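PDB 1BDG: hexokinase from Schistosoma mansoni, which catalyses the transfer of a phosphate from ATP to the 6-hydroxyl of hexoses such as glucose, mannose and fructose, opening glycolysis. Local coordinates for residues D20-V23 against V24-E27; V158-T161 against K162-A166; W262-Q265 against F266-S269; L281-K284 against M285-M289; G397-S401 against L402-H406. All coordinates share one frame; numbering follows the deposited sequence.

Contact 1 (D20-V23 against V24-E27)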
loop_
_atom_site.group_PDB
_atom_site.type_symbol
_atom_site.label_atom_id
_atom_site.label_comp_id
_atom_site.label_asym_id
_atom_site.label_seq_id
_atom_site.Cartn_x
_atom_site.Cartn_y
_atom_site.Cartn_z
ATOM N N ASP A 20 15.860 14.725 6.757
ATOM C CA ASP A 20 16.680 15.034 5.595
ATOM C C ASP A 20 17.774 13.983 5.357
ATOM O O ASP A 20 18.948 14.206 5.658
ATOM C CB ASP A 20 17.302 16.423 5.739
ATOM C CG ASP A 20 18.073 16.846 4.505
ATOM O OD1 ASP A 20 17.653 16.501 3.381
ATOM O OD2 ASP A 20 19.103 17.527 4.649
ATOM N N LEU A 21 17.380 12.840 4.797
ATOM C CA LEU A 21 18.308 11.743 4.520
ATOM C C LEU A 21 19.124 11.952 3.253
ATOM O O LEU A 21 18.720 12.672 2.349
ATOM C CB LEU A 21 17.557 10.409 4.487
ATOM C CG LEU A 21 16.729 10.137 5.752
ATOM C CD1 LEU A 21 16.522 8.640 5.920
ATOM C CD2 LEU A 21 17.438 10.701 6.982
ATOM N N SER A 22 20.276 11.296 3.212
ATOM C CA SER A 22 21.223 11.387 2.107
ATOM C C SER A 22 21.130 10.215 1.140
ATOM O O SER A 22 20.641 9.162 1.502
ATOM C CB SER A 22 22.655 11.441 2.687
ATOM O OG SER A 22 22.991 10.260 3.419
ATOM N N VAL A 23 21.636 10.374 -0.077
ATOM C CA VAL A 23 21.627 9.267 -1.033
ATOM C C VAL A 23 22.302 8.066 -0.381
ATOM O O VAL A 23 21.914 6.922 -0.611
ATOM C CB VAL A 23 22.415 9.600 -2.307
ATOM C CG1 VAL A 23 22.489 8.374 -3.223
ATOM C CG2 VAL A 23 21.759 10.759 -3.027
ATOM N N VAL A 24 23.290 8.330 0.467
ATOM C CA VAL A 24 23.991 7.237 1.119
ATOM C C VAL A 24 23.033 6.535 2.071
ATOM O O VAL A 24 23.028 5.303 2.144
ATOM C CB VAL A 24 25.277 7.682 1.881
ATOM C CG1 VAL A 24 25.982 6.441 2.437
ATOM C CG2 VAL A 24 26.228 8.468 0.952
ATOM N N ASP A 25 22.177 7.295 2.750
ATOM C CA ASP A 25 21.246 6.671 3.676
ATOM C C ASP A 25 20.380 5.674 2.930
ATOM O O ASP A 25 20.329 4.504 3.292
ATOM C CB ASP A 25 20.397 7.710 4.406
ATOM C CG ASP A 25 21.189 8.493 5.439
ATOM O OD1 ASP A 25 22.194 7.970 5.957
ATOM O OD2 ASP A 25 20.795 9.632 5.754
ATOM N N TYR A 26 19.770 6.113 1.837
ATOM C CA TYR A 26 18.919 5.238 1.044
ATOM C C TYR A 26 19.671 4.029 0.495
ATOM O O TYR A 26 19.148 2.922 0.516
ATOM C CB TYR A 26 18.227 6.036 -0.056
ATOM C CG TYR A 26 17.317 7.087 0.513
ATOM C CD1 TYR A 26 16.353 6.745 1.448
ATOM C CD2 TYR A 26 17.448 8.424 0.163
ATOM C CE1 TYR A 26 15.547 7.703 2.033
ATOM C CE2 TYR A 26 16.637 9.396 0.741
ATOM C CZ TYR A 26 15.692 9.018 1.683
ATOM O OH TYR A 26 14.911 9.943 2.310
ATOM N N GLU A 27 20.904 4.228 0.032
ATOM C CA GLU A 27 21.704 3.102 -0.467
ATOM C C GLU A 27 21.681 2.010 0.622
ATOM O O GLU A 27 21.439 0.842 0.343
ATOM C CB GLU A 27 23.152 3.541 -0.770
ATOM C CG GLU A 27 23.271 4.611 -1.878
ATOM C CD GLU A 27 24.706 5.133 -2.135
ATOM O OE1 GLU A 27 25.529 5.193 -1.191
ATOM O OE2 GLU A 27 25.001 5.535 -3.283
#
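Ser22 and Asp25 exchange hydrogen bonds where the chain enters helix 23-41. The backbone N of Ser22 donates to Asp25 OD2 over 3.1 Å in a nearly straight bond (172°), coming from above the carboxylate plane. In return Asp25 N donates to Ser22 OG, also at 3.1 Å; a chi1 of 62° swings this hydroxyl between its own backbone N and carbonyl carbon, facing the start of the helix. Ser22 O accepts Tyr26 N at 3.2 Å and a second, weak bond from Asp25 N. One residue on, Val23 O takes Glu27 N at 2.9 Å, so the first carbonyls are already in helical pairing. The other carboxylate oxygen, Asp25 OD1, receives a weak bond from Trp262 NE1. Beside these bonds, Leu21 crosses the phenol end of Tyr26 at about a right angle, its CB 3.6 Å from Tyr26 CZ. Leu21 CD2 leans on Asp25 OD2 at 3.7 Å. The Tyr26 side chain also packs on Leu377 of helix 357-389 and Leu420 of helix 409-420. Reciprocal side-chain-to-backbone bonds between the N-cap residue and the third residue after it are the signature of a capping box, here at the start of helix 23-41.

Contact 2 (V158-T161 against K162-A166). With GLC (alpha-D-glucopyranose), chain B.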
loop_
_atom_site.group_PDB
_atom_site.type_symbol
_atom_site.label_atom_id
_atom_site.label_comp_id
_atom_site.label_asym_id
_atom_site.label_seq_id
_atom_site.Cartn_x
_atom_site.Cartn_y
_atom_site.Cartn_z
ATOM N N VAL A 158 -2.263 -13.744 8.108
ATOM C CA VAL A 158 -1.161 -13.818 9.053
ATOM C C VAL A 158 -1.453 -12.751 10.106
ATOM O O VAL A 158 -1.360 -13.003 11.311
ATOM C CB VAL A 158 0.181 -13.530 8.390
ATOM C CG1 VAL A 158 1.289 -13.585 9.418
ATOM C CG2 VAL A 158 0.442 -14.533 7.301
ATOM N N ARG A 159 -1.834 -11.563 9.653
ATOM C CA ARG A 159 -2.163 -10.492 10.573
ATOM C C ARG A 159 -2.864 -9.342 9.858
ATOM O O ARG A 159 -2.791 -9.228 8.640
ATOM C CB ARG A 159 -0.907 -9.996 11.296
ATOM C CG ARG A 159 0.127 -9.359 10.389
ATOM C CD ARG A 159 1.411 -9.082 11.150
ATOM N NE ARG A 159 2.263 -8.168 10.416
ATOM C CZ ARG A 159 3.474 -7.794 10.803
ATOM N NH1 ARG A 159 4.008 -8.244 11.926
ATOM N NH2 ARG A 159 4.158 -6.960 10.047
ATOM N N TRP A 160 -3.617 -8.549 10.615
ATOM C CA TRP A 160 -4.330 -7.420 10.051
ATOM C C TRP A 160 -3.373 -6.250 10.076
ATOM O O TRP A 160 -2.709 -6.007 11.100
ATOM C CB TRP A 160 -5.548 -7.029 10.903
ATOM C CG TRP A 160 -6.846 -7.789 10.695
ATOM C CD1 TRP A 160 -7.536 -8.454 11.649
ATOM C CD2 TRP A 160 -7.647 -7.863 9.500
ATOM N NE1 TRP A 160 -8.714 -8.928 11.140
ATOM C CE2 TRP A 160 -8.811 -8.578 9.823
ATOM C CE3 TRP A 160 -7.492 -7.387 8.192
ATOM C CZ2 TRP A 160 -9.828 -8.834 8.888
ATOM C CZ3 TRP A 160 -8.509 -7.643 7.257
ATOM C CH2 TRP A 160 -9.656 -8.357 7.613
ATOM N N THR A 161 -3.282 -5.542 8.954
ATOM C CA THR A 161 -2.446 -4.362 8.880
ATOM C C THR A 161 -3.434 -3.244 8.598
ATOM O O THR A 161 -4.637 -3.500 8.472
ATOM C CB THR A 161 -1.422 -4.464 7.741
ATOM O OG1 THR A 161 -2.101 -4.549 6.484
ATOM C CG2 THR A 161 -0.545 -5.687 7.925
ATOM N N LYS A 162 -2.955 -2.007 8.568
ATOM C CA LYS A 162 -3.807 -0.867 8.268
ATOM C C LYS A 162 -4.871 -0.535 9.320
ATOM O O LYS A 162 -4.578 -0.525 10.518
ATOM C CB LYS A 162 -4.415 -1.023 6.863
ATOM C CG LYS A 162 -3.387 -0.809 5.767
ATOM C CD LYS A 162 -3.955 -0.910 4.393
ATOM C CE LYS A 162 -4.056 -2.325 3.942
ATOM N NZ LYS A 162 -4.129 -2.393 2.446
ATOM N N GLY A 163 -6.087 -0.221 8.880
ATOM C CA GLY A 163 -7.139 0.134 9.816
ATOM C C GLY A 163 -8.086 -0.987 10.225
ATOM O O GLY A 163 -9.187 -0.711 10.722
ATOM N N PHE A 164 -7.683 -2.238 10.014
ATOM C CA PHE A 164 -8.526 -3.373 10.359
ATOM C C PHE A 164 -8.116 -4.064 11.664
ATOM O O PHE A 164 -6.938 -4.084 12.037
ATOM C CB PHE A 164 -8.520 -4.401 9.237
ATOM C CG PHE A 164 -9.301 -3.999 8.021
ATOM C CD1 PHE A 164 -8.978 -2.846 7.308
ATOM C CD2 PHE A 164 -10.313 -4.820 7.538
ATOM C CE1 PHE A 164 -9.652 -2.520 6.118
ATOM C CE2 PHE A 164 -10.985 -4.506 6.363
ATOM C CZ PHE A 164 -10.653 -3.358 5.652
ATOM N N SER A 165 -9.111 -4.622 12.353
ATOM C CA SER A 165 -8.921 -5.356 13.611
ATOM C C SER A 165 -10.152 -6.185 13.911
ATOM O O SER A 165 -10.617 -6.202 15.040
ATOM C CB SER A 165 -8.631 -4.412 14.790
ATOM O OG SER A 165 -9.645 -3.437 14.946
ATOM N N ALA A 166 -10.713 -6.814 12.885
ATOM C CA ALA A 166 -11.889 -7.654 13.056
ATOM C C ALA A 166 -11.435 -8.928 13.754
ATOM O O ALA A 166 -10.380 -9.476 13.430
ATOM C CB ALA A 166 -12.496 -7.979 11.713
HETATM C C1 GLC B . -0.590 -3.209 3.577
HETATM C C2 GLC B . -0.917 -4.702 3.527
HETATM C C3 GLC B . -0.349 -5.306 2.263
HETATM C C4 GLC B . -0.872 -4.549 1.055
HETATM C C5 GLC B . -0.513 -3.085 1.189
HETATM C C6 GLC B . -1.061 -2.253 0.045
HETATM O O1 GLC B . 0.789 -3.067 3.525
HETATM O O2 GLC B . -0.358 -5.375 4.653
HETATM O O3 GLC B . -0.722 -6.673 2.162
HETATM O O4 GLC B . -0.316 -5.083 -0.123
HETATM O O5 GLC B . -1.084 -2.570 2.393
HETATM O O6 GLC B . -2.394 -1.855 0.289
#
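Trp160 and Phe164 make the apolar part of the contact. Phe164 CB sits over one face of the indole, 3.3 Å from Trp160 CE3, and makes a CH-pi contact 3.8 Å from the centroid of the six-membered ring. Beyond it the phenyl ring lies at 28° to that ring but is slid aside, so the two barely overlap, and Phe164 CD2 meets Trp160 CZ3 at 3.4 Å. Phe145 packs edge-to-face with both rings, and Leu115 of helix 112-129 touches both. Between the two segments the hydrogen bond is made by the indole nitrogen: Trp160 NE1 donates to Ala166 O at 2.9 Å, meeting a lone pair in the carbonyl plane, while the acceptor stands 18° out of the indole plane. Between these anchored residues the chain reverses in a type II' beta turn from Thr161 to Phe164, part of the small subdomain's wall of the glucose site. Bonds to the sugar leave from the start of this turn. Thr161 OG1 donates to glucose O2 at 2.7 Å. Lys162 bends at chi3 (-83°), bringing its ammonium to the ring-oxygen side of the sugar, where NZ donates to glucose O6 at 2.8 Å and to glucose O5 at 3.1 Å. The lysine also makes a cation-pi contact with Phe145, and NZ has a weak further bond to Gly76 O.

Contact 3 (W262-Q265 against F266-S269)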
loop_
_atom_site.group_PDB
_atom_site.type_symbol
_atom_site.label_atom_id
_atom_site.label_comp_id
_atom_site.label_asym_id
_atom_site.label_seq_id
_atom_site.Cartn_x
_atom_site.Cartn_y
_atom_site.Cartn_z
ATOM N N TRP A 262 17.244 5.621 11.217
ATOM C CA TRP A 262 16.521 6.562 10.396
ATOM C C TRP A 262 15.136 6.938 10.902
ATOM O O TRP A 262 14.526 7.881 10.407
ATOM C CB TRP A 262 16.487 6.012 8.978
ATOM C CG TRP A 262 17.886 5.711 8.489
ATOM C CD1 TRP A 262 18.803 6.610 8.067
ATOM C CD2 TRP A 262 18.512 4.427 8.394
ATOM N NE1 TRP A 262 19.959 5.981 7.706
ATOM C CE2 TRP A 262 19.813 4.637 7.900
ATOM C CE3 TRP A 262 18.108 3.117 8.684
ATOM C CZ2 TRP A 262 20.710 3.595 7.692
ATOM C CZ3 TRP A 262 19.003 2.080 8.477
ATOM C CH2 TRP A 262 20.292 2.332 7.985
ATOM N N ARG A 263 14.633 6.201 11.878
ATOM C CA ARG A 263 13.332 6.511 12.449
ATOM C C ARG A 263 13.492 7.625 13.485
ATOM O O ARG A 263 14.411 7.588 14.306
ATOM C CB ARG A 263 12.707 5.262 13.059
ATOM C CG ARG A 263 12.421 4.212 12.011
ATOM C CD ARG A 263 11.808 2.948 12.583
ATOM N NE ARG A 263 10.514 3.209 13.192
ATOM C CZ ARG A 263 10.287 3.248 14.504
ATOM N NH1 ARG A 263 11.273 3.034 15.385
ATOM N NH2 ARG A 263 9.061 3.529 14.928
ATOM N N THR A 264 12.638 8.645 13.382
ATOM C CA THR A 264 12.644 9.801 14.280
ATOM C C THR A 264 11.601 9.639 15.385
ATOM O O THR A 264 10.848 8.659 15.399
ATOM C CB THR A 264 12.346 11.095 13.506
ATOM O OG1 THR A 264 10.991 11.077 13.048
ATOM C CG2 THR A 264 13.270 11.229 12.307
ATOM N N GLN A 265 11.539 10.613 16.292
ATOM C CA GLN A 265 10.586 10.563 17.410
ATOM C C GLN A 265 9.131 10.722 16.978
ATOM O O GLN A 265 8.213 10.259 17.655
ATOM C CB GLN A 265 10.935 11.590 18.502
ATOM C CG GLN A 265 11.105 13.027 18.013
ATOM C CD GLN A 265 10.961 14.070 19.126
ATOM O OE1 GLN A 265 9.844 14.415 19.541
ATOM N NE2 GLN A 265 12.086 14.597 19.581
ATOM N N PHE A 266 8.936 11.373 15.840
ATOM C CA PHE A 266 7.618 11.591 15.285
ATOM C C PHE A 266 7.118 10.256 14.741
ATOM O O PHE A 266 5.934 9.942 14.799
ATOM C CB PHE A 266 7.736 12.636 14.190
ATOM C CG PHE A 266 8.414 13.899 14.646
ATOM C CD1 PHE A 266 7.814 14.723 15.592
ATOM C CD2 PHE A 266 9.667 14.246 14.163
ATOM C CE1 PHE A 266 8.444 15.871 16.054
ATOM C CE2 PHE A 266 10.307 15.395 14.619
ATOM C CZ PHE A 266 9.688 16.211 15.572
ATOM N N ASP A 267 8.053 9.462 14.234
ATOM C CA ASP A 267 7.761 8.142 13.702
ATOM C C ASP A 267 7.395 7.207 14.867
ATOM O O ASP A 267 6.523 6.341 14.742
ATOM C CB ASP A 267 8.993 7.590 12.950
ATOM C CG ASP A 267 9.197 8.228 11.580
ATOM O OD1 ASP A 267 8.221 8.353 10.810
ATOM O OD2 ASP A 267 10.349 8.569 11.252
ATOM N N LYS A 268 8.049 7.417 16.008
ATOM C CA LYS A 268 7.826 6.604 17.198
ATOM C C LYS A 268 6.543 6.940 17.928
ATOM O O LYS A 268 5.828 6.031 18.334
ATOM C CB LYS A 268 9.018 6.696 18.154
ATOM C CG LYS A 268 10.288 6.179 17.553
ATOM C CD LYS A 268 11.471 6.281 18.478
ATOM C CE LYS A 268 12.708 5.919 17.675
ATOM N NZ LYS A 268 13.905 5.562 18.453
ATOM N N SER A 269 6.227 8.220 18.096
ATOM C CA SER A 269 4.995 8.579 18.787
ATOM C C SER A 269 3.775 8.418 17.889
ATOM O O SER A 269 2.642 8.396 18.379
ATOM C CB SER A 269 5.068 9.987 19.355
ATOM O OG SER A 269 5.226 10.938 18.326
HETATM O O HOH W 1 6.854 13.535 18.884
#
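A chi1 of 68° turns Thr264 OG1 between its backbone N and carbonyl carbon, while Asp267, with CG beside its own N (chi1 -76°), brings its carboxylate back to meet it. Asp267 OD2 accepts Thr264 N at 3.1 Å on its anti lone pair, almost in line (174°). Thr264 OG1 adds only weak bonds: it donates to the same OD2 and accepts from Phe266 N at 3.5 Å. The pair forms a capping box, and Asp267 OD2 is gripped further by a salt bridge to Arg373. Behind it, Thr264 O takes Lys268 N at 3.1 Å and Gln265 O takes Ser269 N at 2.9 Å. Gln265 CG stands over the centre of the Phe266 ring in a CH-pi contact, 4.1 Å from its centroid. A water joins Gln265 OE1, to which it donates, with Ser269 OG. On another flank the bent Arg263 lays NH2 3.9 Å from Lys268 CG. The cap thus starts helix 265-272 with Phe266 wedged between Ile15 and Leu16 of helix 5-16 and Leu294 and Ile298 of helix 288-304, while Trp262, just upstream, packs on Ile29 and Arg32 of helix 23-41.

Contact 4 (L281-K284 against M285-M289). With GLC (alpha-D-glucopyranose), chain B.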
loop_
_atom_site.group_PDB
_atom_site.type_symbol
_atom_site.label_atom_id
_atom_site.label_comp_id
_atom_site.label_asym_id
_atom_site.label_seq_id
_atom_site.Cartn_x
_atom_site.Cartn_y
_atom_site.Cartn_z
ATOM N N LEU A 281 6.609 -0.997 10.413
ATOM C CA LEU A 281 7.468 0.170 10.605
ATOM C C LEU A 281 7.931 0.904 9.336
ATOM O O LEU A 281 8.030 2.130 9.309
ATOM C CB LEU A 281 8.651 -0.197 11.510
ATOM C CG LEU A 281 8.154 -0.750 12.851
ATOM C CD1 LEU A 281 9.269 -0.807 13.863
ATOM C CD2 LEU A 281 7.020 0.112 13.384
ATOM N N TYR A 282 8.211 0.171 8.277
ATOM C CA TYR A 282 8.633 0.812 7.048
ATOM C C TYR A 282 7.421 1.462 6.389
ATOM O O TYR A 282 7.514 2.595 5.897
ATOM C CB TYR A 282 9.294 -0.199 6.108
ATOM C CG TYR A 282 9.581 0.326 4.722
ATOM C CD1 TYR A 282 10.608 1.234 4.493
ATOM C CD2 TYR A 282 8.843 -0.108 3.634
ATOM C CE1 TYR A 282 10.892 1.695 3.212
ATOM C CE2 TYR A 282 9.124 0.343 2.347
ATOM C CZ TYR A 282 10.149 1.242 2.148
ATOM O OH TYR A 282 10.427 1.667 0.877
ATOM N N GLU A 283 6.273 0.785 6.436
ATOM C CA GLU A 283 5.064 1.318 5.820
ATOM C C GLU A 283 4.638 2.650 6.407
ATOM O O GLU A 283 4.180 3.536 5.698
ATOM C CB GLU A 283 3.913 0.331 5.942
ATOM C CG GLU A 283 2.570 0.935 5.577
ATOM C CD GLU A 283 1.478 -0.073 5.540
ATOM O OE1 GLU A 283 0.948 -0.409 6.611
ATOM O OE2 GLU A 283 1.156 -0.539 4.433
ATOM N N LYS A 284 4.769 2.772 7.717
ATOM C CA LYS A 284 4.392 3.981 8.421
ATOM C C LYS A 284 5.236 5.196 8.040
ATOM O O LYS A 284 4.878 6.335 8.371
ATOM C CB LYS A 284 4.432 3.713 9.922
ATOM C CG LYS A 284 3.321 2.795 10.364
ATOM C CD LYS A 284 3.563 2.194 11.716
ATOM C CE LYS A 284 2.254 1.975 12.453
ATOM N NZ LYS A 284 1.952 0.566 12.746
ATOM N N MET A 285 6.362 4.954 7.362
ATOM C CA MET A 285 7.251 6.029 6.920
ATOM C C MET A 285 6.912 6.418 5.494
ATOM O O MET A 285 7.209 7.523 5.075
ATOM C CB MET A 285 8.724 5.588 6.949
ATOM C CG MET A 285 9.322 5.247 8.326
ATOM S SD MET A 285 10.928 4.398 8.235
ATOM C CE MET A 285 12.076 5.719 8.326
ATOM N N VAL A 286 6.202 5.533 4.797
ATOM C CA VAL A 286 5.858 5.697 3.384
ATOM C C VAL A 286 4.395 5.900 2.925
ATOM O O VAL A 286 4.118 6.805 2.136
ATOM C CB VAL A 286 6.438 4.496 2.570
ATOM C CG1 VAL A 286 6.167 4.651 1.100
ATOM C CG2 VAL A 286 7.913 4.368 2.811
ATOM N N SER A 287 3.477 5.061 3.401
ATOM C CA SER A 287 2.083 5.106 2.973
ATOM C C SER A 287 1.161 6.274 3.314
ATOM O O SER A 287 1.313 6.961 4.329
ATOM C CB SER A 287 1.397 3.814 3.375
ATOM O OG SER A 287 1.160 3.777 4.773
ATOM N N GLY A 288 0.110 6.383 2.502
ATOM C CA GLY A 288 -0.897 7.417 2.642
ATOM C C GLY A 288 -1.705 7.453 3.931
ATOM O O GLY A 288 -2.212 8.502 4.303
ATOM N N MET A 289 -1.876 6.333 4.606
ATOM C CA MET A 289 -2.630 6.338 5.851
ATOM C C MET A 289 -1.841 6.966 6.988
ATOM O O MET A 289 -2.426 7.464 7.957
ATOM C CB MET A 289 -3.008 4.909 6.243
ATOM C CG MET A 289 -3.550 4.760 7.644
ATOM S SD MET A 289 -4.080 3.085 7.954
ATOM C CE MET A 289 -5.495 3.375 8.913
HETATM C C1 GLC B . -0.590 -3.209 3.577
HETATM C C2 GLC B . -0.917 -4.702 3.527
HETATM C C3 GLC B . -0.349 -5.306 2.263
HETATM C C4 GLC B . -0.872 -4.549 1.055
HETATM C C5 GLC B . -0.513 -3.085 1.189
HETATM C C6 GLC B . -1.061 -2.253 0.045
HETATM O O1 GLC B . 0.789 -3.067 3.525
HETATM O O2 GLC B . -0.358 -5.375 4.653
HETATM O O3 GLC B . -0.722 -6.673 2.162
HETATM O O4 GLC B . -0.316 -5.083 -0.123
HETATM O O5 GLC B . -1.084 -2.570 2.393
HETATM O O6 GLC B . -2.394 -1.855 0.289
#
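Met285, Tyr282 and Glu283 carry most of this buried contact, a short, irregular helical turn of the large subdomain that presents Glu283 to the glucose site. Met285 curls back over the preceding carbonyls: its CB is 3.4 Å from Tyr282 O, and its CG is 3.5 Å from Leu281 O. Its backbone N donates to Tyr282 O at 3.0 Å from well above the carbonyl plane (58°), a bond back to the third residue before it, as in a 3-10 turn. The side chain also packs on Leu259, Arg373 and Leu377. Tyr282 offers one ring face to Val286, whose CG2 rests 4.1 Å from the ring centroid, displaced toward the rim. The ring also meets Trp250 edge-to-face, and its OH is hydrogen-bonded to Leu377 O of helix 357-389, tying the turn to that long helix. Glu283 works at both ends. Its carbonyl O accepts Ser287 N at 2.8 Å, nearly along the C=O axis, and Val286 N at 3.0 Å from above the plane. With CG anti to its backbone N (chi1 168°), its extended side chain passes Ser287 OG, 3.3 Å from Glu283 CG, and runs to the sugar. Gly288 and Met289, just beyond, probably belong to the ATP site, as in relatives. At the tip, Glu283 OE2 accepts both Thr222 N and, at 2.7 Å, the anomeric hydroxyl O1 of glucose.

Contact 5 (G397-S401 against L402-H406)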
loop_
_atom_site.group_PDB
_atom_site.type_symbol
_atom_site.label_atom_id
_atom_site.label_comp_id
_atom_site.label_asym_id
_atom_site.label_seq_id
_atom_site.Cartn_x
_atom_site.Cartn_y
_atom_site.Cartn_z
ATOM N N GLY A 397 4.488 -2.029 -12.379
ATOM C CA GLY A 397 3.088 -1.619 -12.361
ATOM C C GLY A 397 2.734 -0.916 -11.072
ATOM O O GLY A 397 2.794 -1.548 -10.036
ATOM N N VAL A 398 2.341 0.356 -11.109
ATOM C CA VAL A 398 2.024 1.077 -9.858
ATOM C C VAL A 398 0.541 1.338 -9.611
ATOM O O VAL A 398 -0.282 1.285 -10.517
ATOM C CB VAL A 398 2.703 2.490 -9.776
ATOM C CG1 VAL A 398 3.091 2.793 -8.347
ATOM C CG2 VAL A 398 3.902 2.619 -10.689
ATOM N N ASP A 399 0.206 1.658 -8.372
ATOM C CA ASP A 399 -1.158 2.011 -8.003
ATOM C C ASP A 399 -1.081 2.580 -6.605
ATOM O O ASP A 399 -0.094 2.351 -5.903
ATOM C CB ASP A 399 -2.116 0.814 -8.055
ATOM C CG ASP A 399 -3.549 1.233 -8.387
ATOM O OD1 ASP A 399 -3.814 2.451 -8.469
ATOM O OD2 ASP A 399 -4.414 0.355 -8.572
ATOM N N GLY A 400 -2.069 3.386 -6.242
ATOM C CA GLY A 400 -2.098 3.987 -4.924
ATOM C C GLY A 400 -2.192 5.502 -4.955
ATOM O O GLY A 400 -1.501 6.159 -5.727
ATOM N N SER A 401 -3.023 6.050 -4.078
ATOM C CA SER A 401 -3.254 7.484 -3.963
ATOM C C SER A 401 -1.998 8.315 -3.996
ATOM O O SER A 401 -1.989 9.423 -4.538
ATOM C CB SER A 401 -3.952 7.774 -2.652
ATOM O OG SER A 401 -4.936 6.792 -2.412
ATOM N N LEU A 402 -0.950 7.818 -3.354
ATOM C CA LEU A 402 0.283 8.565 -3.308
ATOM C C LEU A 402 0.840 8.819 -4.703
ATOM O O LEU A 402 1.139 9.962 -5.068
ATOM C CB LEU A 402 1.282 7.869 -2.391
ATOM C CG LEU A 402 1.038 8.345 -0.965
ATOM C CD1 LEU A 402 2.138 7.849 -0.056
ATOM C CD2 LEU A 402 1.023 9.870 -0.952
ATOM N N TYR A 403 0.906 7.761 -5.494
ATOM C CA TYR A 403 1.398 7.861 -6.838
ATOM C C TYR A 403 0.451 8.777 -7.611
ATOM O O TYR A 403 0.878 9.762 -8.205
ATOM C CB TYR A 403 1.451 6.460 -7.486
ATOM C CG TYR A 403 1.828 6.464 -8.959
ATOM C CD1 TYR A 403 3.172 6.517 -9.357
ATOM C CD2 TYR A 403 0.839 6.467 -9.951
ATOM C CE1 TYR A 403 3.524 6.576 -10.708
ATOM C CE2 TYR A 403 1.172 6.526 -11.298
ATOM C CZ TYR A 403 2.514 6.579 -11.677
ATOM O OH TYR A 403 2.844 6.598 -13.016
ATOM N N LYS A 404 -0.841 8.478 -7.541
ATOM C CA LYS A 404 -1.868 9.223 -8.266
ATOM C C LYS A 404 -2.134 10.683 -7.960
ATOM O O LYS A 404 -2.004 11.537 -8.837
ATOM C CB LYS A 404 -3.187 8.470 -8.208
ATOM C CG LYS A 404 -3.180 7.255 -9.083
ATOM C CD LYS A 404 -4.525 6.574 -9.146
ATOM C CE LYS A 404 -4.685 5.569 -8.043
ATOM N NZ LYS A 404 -5.733 4.594 -8.441
ATOM N N PHE A 405 -2.523 10.963 -6.721
ATOM C CA PHE A 405 -2.904 12.298 -6.293
ATOM C C PHE A 405 -1.822 13.226 -5.778
ATOM O O PHE A 405 -2.120 14.378 -5.443
ATOM C CB PHE A 405 -3.988 12.195 -5.210
ATOM C CG PHE A 405 -5.154 11.316 -5.584
ATOM C CD1 PHE A 405 -6.025 11.685 -6.592
ATOM C CD2 PHE A 405 -5.375 10.112 -4.922
ATOM C CE1 PHE A 405 -7.105 10.868 -6.936
ATOM C CE2 PHE A 405 -6.452 9.293 -5.261
ATOM C CZ PHE A 405 -7.316 9.675 -6.272
ATOM N N HIS A 406 -0.575 12.773 -5.726
ATOM C CA HIS A 406 0.469 13.631 -5.164
ATOM C C HIS A 406 1.518 14.256 -6.086
ATOM O O HIS A 406 2.331 13.555 -6.702
ATOM C CB HIS A 406 1.109 12.939 -3.948
ATOM C CG HIS A 406 0.173 12.809 -2.780
ATOM N ND1 HIS A 406 0.489 13.245 -1.511
ATOM C CD2 HIS A 406 -1.094 12.331 -2.705
ATOM C CE1 HIS A 406 -0.541 13.050 -0.709
ATOM N NE2 HIS A 406 -1.515 12.496 -1.409
#
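Lys404 reaches back to Asp399 across the sharp step from strand 393-399 into helix 401-405, a strand-to-helix turn in the actin-like ATPase fold whose residues 401-405 probably bind ATP, as in relatives. Followed outward, its CB lies 3.8 Å from Gly400 O. CG stays near the same carbonyl oxygen at 3.9 Å. A bend at chi3 (-88°) then folds the chain back toward the strand, leaving CE 3.3 Å from Asp399 OD1. At the tip, NZ closes a salt bridge with that oxygen at 2.9 Å, approaching nearly along its C-O axis. Asp399 OD1 is also bonded to Gly400 N at 3.0 Å, met from above the carboxylate plane, so a charged group and a backbone amide share one oxygen and hold the carboxylate in place. Gly400, the N-cap, has a positive phi that suits glycine. Its O accepts Lys404 N in the carbonyl plane at 3.0 Å, almost straight (174°), and Ser401 O accepts Phe405 N, opening the helix. Ser401 CB touches the edge of the Phe405 ring in its plane, while Ser401 OG makes a weak hydrogen bond to Thr78 OG1 of the small subdomain, itself predicted to bind ATP. Tyr403 packs inward against Val218, Leu431 and Met413. There Val398, crossing it at about a right angle, puts its CB over the centre of the ring, 4.1 Å from the centroid.

In the fold
Contacts 2 and 4 are buried and face the same glucose from the small and large subdomains; they also touch directly, Gly163 N lying 3.6 Å from Met289 CE. Contact 1 is a surface contact and contact 3 is partly buried. Both are capping boxes at helix starts, and Asp25 and Leu21 meet Trp262 between them. Contact 3 passes inward to contact 4 through Met285, packed against Arg263 and Asp267. Contact 5, partly buried, joins contact 4 through Leu402, whose CD1 packs against the backbone of Val286 to Gly288. Side-chain caps thus serve the outer helices, whereas contact 5 combines a glycine N-cap with a salt bridge, and contacts 2 and 4 direct polar groups to the sugar.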